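PDB 6GL2: endoglucanase, family GH5 from Zobellia galactanivorans, which hydrolyses hemicellulose, probably by cutting the beta-glucosidic bonds of mixed-linked glucan and related polysaccharides. Local coordinates for residues Y229-F234 with S241-E246; T250-E255 with L288-F293; F316-R321 with E330-I335. One frame throughout, in Å; residues are numbered along the deposited sequence. Where two conformers were deposited one is given.

Contact 1 of 3, residues Y229-F234 with S241-E246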
loop_
_atom_site.group_PDB
_atom_site.type_symbol
_atom_site.label_atom_id
_atom_site.label_comp_id
_atom_site.label_asym_id
_atom_site.label_seq_id
_atom_site.Cartn_x
_atom_site.Cartn_y
_atom_site.Cartn_z
ATOM N N TYR A 229 -3.873 -4.410 10.308
ATOM C CA TYR A 229 -4.395 -5.747 10.328
ATOM C C TYR A 229 -5.103 -6.044 11.692
ATOM O O TYR A 229 -4.660 -6.854 12.453
ATOM C CB TYR A 229 -3.356 -6.765 10.061
ATOM C CG TYR A 229 -2.728 -6.786 8.648
ATOM C CD1 TYR A 229 -1.719 -5.898 8.307
ATOM C CD2 TYR A 229 -3.211 -7.629 7.666
ATOM C CE1 TYR A 229 -1.135 -5.966 7.064
ATOM C CE2 TYR A 229 -2.631 -7.669 6.407
ATOM C CZ TYR A 229 -1.638 -6.850 6.125
ATOM O OH TYR A 229 -1.071 -6.986 4.846
ATOM N N PHE A 230 -6.111 -5.253 11.944
ATOM C CA PHE A 230 -6.746 -5.137 13.261
ATOM C C PHE A 230 -7.939 -6.102 13.330
ATOM O O PHE A 230 -8.791 -6.063 12.495
ATOM C CB PHE A 230 -7.246 -3.711 13.501
ATOM C CG PHE A 230 -7.572 -3.457 14.952
ATOM C CD1 PHE A 230 -8.745 -3.986 15.497
ATOM C CD2 PHE A 230 -6.654 -2.903 15.793
ATOM C CE1 PHE A 230 -9.005 -3.848 16.868
ATOM C CE2 PHE A 230 -6.938 -2.730 17.141
ATOM C CZ PHE A 230 -8.115 -3.224 17.685
ATOM N N PRO A 231 -7.996 -6.962 14.378
ATOM C CA PRO A 231 -7.023 -7.111 15.466
ATOM C C PRO A 231 -5.972 -8.145 15.145
ATOM O O PRO A 231 -6.310 -9.160 14.548
ATOM C CB PRO A 231 -7.893 -7.546 16.662
ATOM C CG PRO A 231 -8.911 -8.404 15.970
ATOM C CD PRO A 231 -9.190 -7.745 14.635
ATOM N N TYR A 232 -4.716 -7.882 15.450
ATOM C CA TYR A 232 -3.676 -8.723 14.928
ATOM C C TYR A 232 -3.731 -10.177 15.395
ATOM O O TYR A 232 -3.199 -11.069 14.733
ATOM C CB TYR A 232 -2.293 -8.069 15.181
ATOM C CG TYR A 232 -1.857 -8.182 16.601
ATOM C CD1 TYR A 232 -1.208 -9.323 17.078
ATOM C CD2 TYR A 232 -2.135 -7.160 17.508
ATOM C CE1 TYR A 232 -0.822 -9.407 18.411
ATOM C CE2 TYR A 232 -1.717 -7.233 18.842
ATOM C CZ TYR A 232 -1.079 -8.370 19.269
ATOM O OH TYR A 232 -0.675 -8.487 20.609
ATOM N N GLN A 233 -4.266 -10.407 16.585
ATOM C CA GLN A 233 -4.341 -11.756 17.090
ATOM C C GLN A 233 -5.195 -12.683 16.188
ATOM O O GLN A 233 -4.903 -13.851 16.031
ATOM C CB GLN A 233 -5.002 -11.723 18.458
ATOM C CG GLN A 233 -4.144 -11.032 19.506
ATOM C CD GLN A 233 -4.424 -9.566 19.668
ATOM O OE1 GLN A 233 -5.048 -8.854 18.826
ATOM N NE2 GLN A 233 -3.967 -9.060 20.851
ATOM N N PHE A 234 -6.240 -12.111 15.631
ATOM C CA PHE A 234 -7.137 -12.740 14.632
ATOM C C PHE A 234 -6.532 -12.661 13.234
ATOM O O PHE A 234 -6.516 -13.643 12.501
ATOM C CB PHE A 234 -8.452 -12.048 14.665
ATOM C CG PHE A 234 -9.441 -12.568 13.689
ATOM C CD1 PHE A 234 -10.172 -13.722 13.964
ATOM C CD2 PHE A 234 -9.738 -11.941 12.460
ATOM C CE1 PHE A 234 -11.095 -14.243 13.075
ATOM C CE2 PHE A 234 -10.671 -12.440 11.595
ATOM C CZ PHE A 234 -11.352 -13.604 11.878
ATOM N N SER A 241 -9.141 -17.212 16.775
ATOM C CA SER A 241 -9.756 -17.541 15.480
ATOM C C SER A 241 -11.173 -17.105 15.354
ATOM O O SER A 241 -11.777 -17.271 14.291
ATOM C CB SER A 241 -9.623 -19.015 15.125
ATOM O OG SER A 241 -10.304 -19.813 16.068
ATOM N N THR A 242 -11.701 -16.518 16.418
ATOM C CA THR A 242 -13.003 -15.996 16.406
ATOM C C THR A 242 -13.017 -14.485 16.390
ATOM O O THR A 242 -12.088 -13.842 16.905
ATOM C CB THR A 242 -13.862 -16.529 17.593
ATOM O OG1 THR A 242 -13.299 -16.037 18.783
ATOM C CG2 THR A 242 -13.761 -18.046 17.683
ATOM N N TRP A 243 -14.029 -13.961 15.757
ATOM C CA TRP A 243 -14.248 -12.541 15.685
ATOM C C TRP A 243 -15.694 -12.282 15.515
ATOM O O TRP A 243 -16.371 -12.927 14.682
ATOM C CB TRP A 243 -13.422 -11.890 14.531
ATOM C CG TRP A 243 -13.415 -10.403 14.598
ATOM C CD1 TRP A 243 -12.468 -9.590 15.209
ATOM C CD2 TRP A 243 -14.473 -9.477 14.137
ATOM N NE1 TRP A 243 -12.849 -8.296 15.119
ATOM C CE2 TRP A 243 -14.019 -8.146 14.486
ATOM C CE3 TRP A 243 -15.677 -9.587 13.425
ATOM C CZ2 TRP A 243 -14.807 -7.035 14.244
ATOM C CZ3 TRP A 243 -16.447 -8.416 13.190
ATOM C CH2 TRP A 243 -15.980 -7.183 13.579
ATOM N N GLY A 244 -16.205 -11.304 16.271
ATOM C CA GLY A 244 -17.508 -10.738 16.062
ATOM C C GLY A 244 -18.342 -10.347 17.297
ATOM O O GLY A 244 -19.503 -9.982 17.106
ATOM N N THR A 245 -17.688 -10.322 18.452
ATOM C CA THR A 245 -18.365 -9.844 19.731
ATOM C C THR A 245 -18.574 -8.325 19.650
ATOM O O THR A 245 -17.942 -7.652 18.791
ATOM C CB THR A 245 -17.572 -10.187 20.961
ATOM O OG1 THR A 245 -16.322 -9.501 20.967
ATOM C CG2 THR A 245 -17.407 -11.726 21.144
ATOM N N GLU A 246 -19.426 -7.727 20.514
ATOM C CA GLU A 246 -19.484 -6.263 20.557
ATOM C C GLU A 246 -18.184 -5.666 20.985
ATOM O O GLU A 246 -17.844 -4.576 20.468
ATOM C CB GLU A 246 -20.637 -5.772 21.451
ATOM C CG GLU A 246 -22.007 -6.209 20.926
ATOM C CD GLU A 246 -22.248 -5.976 19.411
ATOM O OE1 GLU A 246 -21.995 -4.847 18.899
ATOM O OE2 GLU A 246 -22.731 -6.923 18.720
#

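Contact 2 of 3, residues T250-E255 with L288-F293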
loop_
_atom_site.group_PDB
_atom_site.type_symbol
_atom_site.label_atom_id
_atom_site.label_comp_id
_atom_site.label_asym_id
_atom_site.label_seq_id
_atom_site.Cartn_x
_atom_site.Cartn_y
_atom_site.Cartn_z
ATOM N N THR A 250 -16.427 -2.759 18.813
ATOM C CA THR A 250 -15.961 -1.559 19.496
ATOM C C THR A 250 -14.428 -1.289 19.398
ATOM O O THR A 250 -14.043 -0.137 19.140
ATOM C CB THR A 250 -16.420 -1.603 21.011
ATOM O OG1 THR A 250 -17.855 -1.684 21.057
ATOM C CG2 THR A 250 -15.924 -0.406 21.783
ATOM N N ALA A 251 -13.605 -2.305 19.601
ATOM C CA ALA A 251 -12.184 -2.156 19.498
ATOM C C ALA A 251 -11.757 -1.779 18.069
ATOM O O ALA A 251 -10.918 -0.905 17.904
ATOM C CB ALA A 251 -11.464 -3.365 19.962
ATOM N N LEU A 252 -12.395 -2.361 17.072
ATOM C CA LEU A 252 -12.039 -2.012 15.679
ATOM C C LEU A 252 -12.498 -0.621 15.283
ATOM O O LEU A 252 -11.786 0.153 14.674
ATOM C CB LEU A 252 -12.600 -3.096 14.762
ATOM C CG LEU A 252 -12.351 -2.930 13.279
ATOM C CD1 LEU A 252 -10.919 -2.578 12.871
ATOM C CD2 LEU A 252 -12.859 -4.123 12.551
ATOM N N LEU A 253 -13.660 -0.207 15.781
ATOM C CA LEU A 253 -14.137 1.102 15.495
ATOM C C LEU A 253 -13.228 2.127 16.238
ATOM O O LEU A 253 -12.988 3.232 15.724
ATOM C CB LEU A 253 -15.598 1.317 15.908
ATOM C CG LEU A 253 -16.623 0.539 15.138
ATOM C CD1 LEU A 253 -18.007 1.022 15.577
ATOM C CD2 LEU A 253 -16.426 0.799 13.620
ATOM N N ALA A 254 -12.702 1.788 17.426
ATOM C CA ALA A 254 -11.841 2.706 18.141
ATOM C C ALA A 254 -10.549 2.911 17.362
ATOM O O ALA A 254 -10.004 3.985 17.294
ATOM C CB ALA A 254 -11.502 2.190 19.541
ATOM N N GLU A 255 -9.997 1.827 16.795
ATOM C CA GLU A 255 -8.807 1.901 15.905
ATOM C C GLU A 255 -9.056 2.832 14.738
ATOM O O GLU A 255 -8.266 3.739 14.447
ATOM C CB GLU A 255 -8.447 0.456 15.476
ATOM C CG GLU A 255 -7.434 0.309 14.345
ATOM C CD GLU A 255 -6.048 0.650 14.749
ATOM O OE1 GLU A 255 -5.143 0.629 13.836
ATOM O OE2 GLU A 255 -5.736 1.019 15.953
ATOM N N LEU A 288 -15.330 -13.739 7.218
ATOM C CA LEU A 288 -16.297 -13.035 6.473
ATOM C C LEU A 288 -16.955 -11.900 7.284
ATOM O O LEU A 288 -17.120 -10.752 6.780
ATOM C CB LEU A 288 -17.447 -13.971 5.980
ATOM C CG LEU A 288 -18.518 -13.341 5.132
ATOM C CD1 LEU A 288 -18.012 -12.553 3.910
ATOM C CD2 LEU A 288 -19.569 -14.413 4.737
ATOM N N ALA A 289 -17.365 -12.201 8.516
ATOM C CA ALA A 289 -17.933 -11.183 9.408
ATOM C C ALA A 289 -16.968 -10.023 9.637
ATOM O O ALA A 289 -17.345 -8.885 9.573
ATOM C CB ALA A 289 -18.320 -11.768 10.767
ATOM N N HIS A 290 -15.719 -10.339 9.871
ATOM C CA HIS A 290 -14.683 -9.332 10.096
ATOM C C HIS A 290 -14.501 -8.487 8.807
ATOM O O HIS A 290 -14.444 -7.250 8.864
ATOM C CB HIS A 290 -13.377 -10.037 10.448
ATOM C CG HIS A 290 -12.236 -9.089 10.521
ATOM N ND1 HIS A 290 -11.414 -8.852 9.426
ATOM C CD2 HIS A 290 -11.721 -8.345 11.572
ATOM C CE1 HIS A 290 -10.462 -8.044 9.816
ATOM N NE2 HIS A 290 -10.705 -7.617 11.091
ATOM N N ALA A 291 -14.433 -9.121 7.605
ATOM C CA ALA A 291 -14.253 -8.388 6.354
ATOM C C ALA A 291 -15.383 -7.431 6.115
ATOM O O ALA A 291 -15.191 -6.261 5.714
ATOM C CB ALA A 291 -13.978 -9.370 5.190
ATOM N N GLU A 292 -16.602 -7.960 6.283
ATOM C CA GLU A 292 -17.804 -7.136 6.084
ATOM C C GLU A 292 -17.775 -5.872 6.967
ATOM O O GLU A 292 -18.046 -4.772 6.533
ATOM C CB GLU A 292 -19.054 -7.995 6.480
ATOM C CG GLU A 292 -19.556 -9.029 5.451
ATOM C CD GLU A 292 -20.600 -9.993 5.951
ATOM O OE1 GLU A 292 -20.819 -10.040 7.192
ATOM O OE2 GLU A 292 -21.172 -10.757 5.100
ATOM N N PHE A 293 -17.455 -6.107 8.245
ATOM C CA PHE A 293 -17.516 -5.028 9.264
ATOM C C PHE A 293 -16.400 -3.979 9.061
ATOM O O PHE A 293 -16.573 -2.797 9.068
ATOM C CB PHE A 293 -17.394 -5.606 10.654
ATOM C CG PHE A 293 -17.669 -4.596 11.749
ATOM C CD1 PHE A 293 -18.979 -4.330 12.240
ATOM C CD2 PHE A 293 -16.642 -3.818 12.257
ATOM C CE1 PHE A 293 -19.186 -3.398 13.242
ATOM C CE2 PHE A 293 -16.876 -2.846 13.278
ATOM C CZ PHE A 293 -18.148 -2.639 13.750
#

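Contact 3 of 3, residues F316-R321 with E330-I335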
loop_
_atom_site.group_PDB
_atom_site.type_symbol
_atom_site.label_atom_id
_atom_site.label_comp_id
_atom_site.label_asym_id
_atom_site.label_seq_id
_atom_site.Cartn_x
_atom_site.Cartn_y
_atom_site.Cartn_z
ATOM N N PHE A 316 -3.668 -15.323 2.806
ATOM C CA PHE A 316 -4.470 -14.184 2.491
ATOM C C PHE A 316 -5.138 -14.211 1.120
ATOM O O PHE A 316 -5.856 -13.273 0.729
ATOM C CB PHE A 316 -3.582 -12.912 2.590
ATOM C CG PHE A 316 -3.222 -12.522 4.011
ATOM C CD1 PHE A 316 -4.053 -11.754 4.715
ATOM C CD2 PHE A 316 -2.078 -13.005 4.592
ATOM C CE1 PHE A 316 -3.735 -11.357 6.034
ATOM C CE2 PHE A 316 -1.793 -12.676 5.911
ATOM C CZ PHE A 316 -2.646 -11.861 6.604
ATOM N N GLY A 317 -4.883 -15.281 0.367
ATOM C CA GLY A 317 -5.372 -15.346 -0.981
ATOM C C GLY A 317 -6.883 -15.633 -1.030
ATOM O O GLY A 317 -7.371 -16.670 -0.489
ATOM N N ILE A 318 -7.619 -14.727 -1.605
ATOM C CA ILE A 318 -9.042 -14.885 -1.860
ATOM C C ILE A 318 -9.400 -15.082 -3.326
ATOM O O ILE A 318 -10.459 -15.647 -3.638
ATOM C CB ILE A 318 -9.905 -13.768 -1.219
ATOM C CG1 ILE A 318 -9.584 -12.409 -1.816
ATOM C CG2 ILE A 318 -9.616 -13.714 0.287
ATOM C CD1 ILE A 318 -10.533 -11.328 -1.336
ATOM N N PHE A 319 -8.445 -14.771 -4.211
ATOM C CA PHE A 319 -8.556 -15.019 -5.675
ATOM C C PHE A 319 -7.556 -16.093 -6.065
ATOM O O PHE A 319 -6.424 -16.058 -5.614
ATOM C CB PHE A 319 -8.247 -13.736 -6.402
ATOM C CG PHE A 319 -8.277 -13.849 -7.917
ATOM C CD1 PHE A 319 -9.440 -14.247 -8.586
ATOM C CD2 PHE A 319 -7.168 -13.654 -8.669
ATOM C CE1 PHE A 319 -9.451 -14.352 -9.962
ATOM C CE2 PHE A 319 -7.207 -13.779 -10.064
ATOM C CZ PHE A 319 -8.334 -14.137 -10.721
ATOM N N ASN A 320 -7.988 -17.067 -6.903
ATOM C CA ASN A 320 -7.123 -18.073 -7.385
ATOM C C ASN A 320 -6.535 -17.659 -8.751
ATOM O O ASN A 320 -7.214 -17.654 -9.779
ATOM C CB ASN A 320 -7.860 -19.409 -7.545
ATOM C CG ASN A 320 -6.936 -20.511 -7.864
ATOM O OD1 ASN A 320 -6.001 -20.417 -8.623
ATOM N ND2 ASN A 320 -7.308 -21.749 -7.359
ATOM N N ARG A 321 -5.296 -17.213 -8.746
ATOM C CA ARG A 321 -4.626 -16.731 -9.973
ATOM C C ARG A 321 -4.391 -17.829 -10.996
ATOM O O ARG A 321 -4.282 -17.453 -12.195
ATOM C CB ARG A 321 -3.286 -16.040 -9.591
ATOM C CG ARG A 321 -3.483 -14.881 -8.667
ATOM C CD ARG A 321 -2.195 -14.231 -8.271
ATOM N NE ARG A 321 -2.402 -13.391 -7.102
ATOM C CZ ARG A 321 -1.427 -12.716 -6.454
ATOM N NH1 ARG A 321 -0.205 -12.600 -6.956
ATOM N NH2 ARG A 321 -1.715 -12.148 -5.305
ATOM N N GLU A 330 -17.136 -14.580 -1.237
ATOM C CA GLU A 330 -17.968 -13.804 -0.324
ATOM C C GLU A 330 -17.166 -12.757 0.436
ATOM O O GLU A 330 -17.671 -11.711 0.731
ATOM C CB GLU A 330 -18.708 -14.708 0.655
ATOM C CG GLU A 330 -19.627 -15.692 -0.031
ATOM C CD GLU A 330 -20.383 -15.060 -1.177
ATOM O OE1 GLU A 330 -21.233 -14.151 -0.913
ATOM O OE2 GLU A 330 -20.114 -15.423 -2.370
ATOM N N ILE A 331 -15.873 -13.013 0.711
ATOM C CA ILE A 331 -14.990 -11.974 1.274
ATOM C C ILE A 331 -14.911 -10.822 0.309
ATOM O O ILE A 331 -14.991 -9.673 0.690
ATOM C CB ILE A 331 -13.605 -12.518 1.723
ATOM C CG1 ILE A 331 -13.752 -13.524 2.883
ATOM C CG2 ILE A 331 -12.636 -11.376 2.090
ATOM C CD1 ILE A 331 -12.490 -14.240 3.317
ATOM N N ALA A 332 -14.599 -11.179 -0.960
ATOM C CA ALA A 332 -14.476 -10.117 -1.971
ATOM C C ALA A 332 -15.741 -9.252 -2.063
ATOM O O ALA A 332 -15.690 -8.040 -2.097
ATOM C CB ALA A 332 -14.065 -10.682 -3.329
ATOM N N GLU A 333 -16.852 -9.985 -2.101
ATOM C CA GLU A 333 -18.140 -9.281 -2.251
ATOM C C GLU A 333 -18.423 -8.419 -1.049
ATOM O O GLU A 333 -18.949 -7.324 -1.203
ATOM C CB GLU A 333 -19.253 -10.304 -2.503
ATOM C CG GLU A 333 -19.223 -10.826 -3.928
ATOM C CD GLU A 333 -19.822 -12.213 -4.099
ATOM O OE1 GLU A 333 -20.545 -12.641 -3.182
ATOM O OE2 GLU A 333 -19.598 -12.859 -5.135
ATOM N N ALA A 334 -18.027 -8.860 0.133
ATOM C CA ALA A 334 -18.240 -8.091 1.362
ATOM C C ALA A 334 -17.425 -6.842 1.383
ATOM O O ALA A 334 -17.869 -5.807 1.935
ATOM C CB ALA A 334 -17.808 -8.929 2.544
ATOM N N ILE A 335 -16.259 -6.842 0.753
ATOM C CA ILE A 335 -15.414 -5.687 0.669
ATOM C C ILE A 335 -15.887 -4.635 -0.350
ATOM O O ILE A 335 -15.800 -3.411 -0.111
ATOM C CB ILE A 335 -13.966 -6.075 0.395
ATOM C CG1 ILE A 335 -13.415 -6.948 1.492
ATOM C CG2 ILE A 335 -13.069 -4.828 0.249
ATOM C CD1 ILE A 335 -12.253 -7.731 0.975
#

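Contact 1 of 3, residues Y229-F234 with S241-E246
Phe234 and Trp243 meet in the long excursion that follows the sixth strand of a (beta/alpha)8, or TIM, barrel, the fold of GH5 enzymes. Phe234 sits in the short helix 232-237, Trp243 in the loop leading to helix 246-266. The indole does not stack on the phenyl ring; its CB does the work, lying almost over the middle of one Phe234 face, 3.7 Å from the ring centroid and 14° off the normal, a clear CH-pi contact. With CG anti to the backbone N (chi1 -169°), Trp243 carries its rings past the phenylalanine, and the five-membered ring stands oblique to it, planes at 47°. The rim of Phe234 is occupied too: Ser241 O lies near the ring plane, 3.3 Å from Phe234 CE1, and that carbonyl also accepts a hydrogen bond from Asn283. Thr242 aims its CB away from this apolar patch; it belongs, with Asp240 and Asp248, to a magnesium site seen in this protein but empty in this chain. Asp248 further receives the backbone N-H groups of Gly244 and Thr245. Pro231, reached through a cis peptide bond, closes against the indole beyond, Pro231 CD standing 3.7 Å from Trp243 NE1.

Contact 2 of 3, residues T250-E255 with L288-F293
Phe293 is the residue that both leucines of helix 250-255 lean on, and they come at its ring from different directions. Leu252 slides past it the opposite way: CG is anti to the backbone N (chi1 180°), and the methyl Leu252 CD2 arrives at the ring edge, near its plane, 3.8 Å from Phe293 CD2. Leu253 instead crosses the phenylalanine at about a right angle, and its branch end meets the ring obliquely at the CE2-CZ bond, with Leu253 CD2 3.7 Å from Phe293 CE2 and Leu253 CG 3.8 Å from Phe293 CZ. Cutting Leu253 back to an alanine would probably take away the methyl and CG that press on Phe293 CE2 and CZ, giving the ring more freedom to turn. His290 is a looser neighbour, its NE2 4.4 Å from Leu252 CD2, obliquely to the ring; that nitrogen is hydrogen-bonded to Phe230 O. The axes of the two short segments approach to 12.0 Å and cross at -35°, and the indole of Trp243 touches Leu252, His290 and Phe293. Such a pair, two successive outer helices running roughly parallel and joined through the seventh strand, is the alpha/alpha packing of a TIM barrel's outer layer.

Contact 3 of 3, residues F316-R321 with E330-I335
The flat group across from Ile318 in helix 330-335 is the peptide between Ile331 and Ala332, and the terminal methyl CD1 rests over one face of it, almost straight above its nitrogen, with Ile318 CD1 4.1 Å from Ala332 N. The carbonyl of the same peptide takes the backbone N-H of Ile335 one turn on, a bond inside the helix. The phenyl rings of 316-321 turn elsewhere: Phe316 meets Trp308 edge-to-face, and Phe319 meets Trp326 with planes at about 55°.

The loop leads from strand 304-307, the eighth and last of the TIM barrel, to helix 329-336, which closes the circuit of outer helices, so this contact folds the final beta-alpha connection back on its own helix. Ile318 manages the reach by putting CG1 between its backbone N and carbonyl carbon (chi1 64°) and then running straight on to CD1 (chi2 173°). Two aliphatic groups receive that methyl: Ile331 CG2 at 4.0 Å from Ile318 CD1, the two side chains meeting at a slant, and Ala332 CB at 4.1 Å from the same atom. All three residues are buried, and no hydrogen bond links the two segments. The side chain of Trp307, from strand 304-307, touches Ile318, Ile331 and Ile335, while Asp309 takes the backbone N-H groups of both Ile318 and Phe319.

How the contacts relate
The three contacts follow one another along the chain, through the last three beta-alpha units of the barrel. Contacts 1 and 2 are close neighbours, centres about 8 Å apart: the loop carrying 241-246 runs into helix 246-266, and Trp243 CH2 packs 3.6 Å from Phe293 CG. Contact 3 lies about 18 Å from contact 1 and 17 Å from contact 2, centre to centre. Helix 284-301 links it to contact 2, since Leu288 and Glu292 press on Ala334 of helix 329-336. A second route is Tyr229 against Phe316, joining contacts 1 and 3. Packing is thus continuous from the magnesium-site loop to the last helix of the chain.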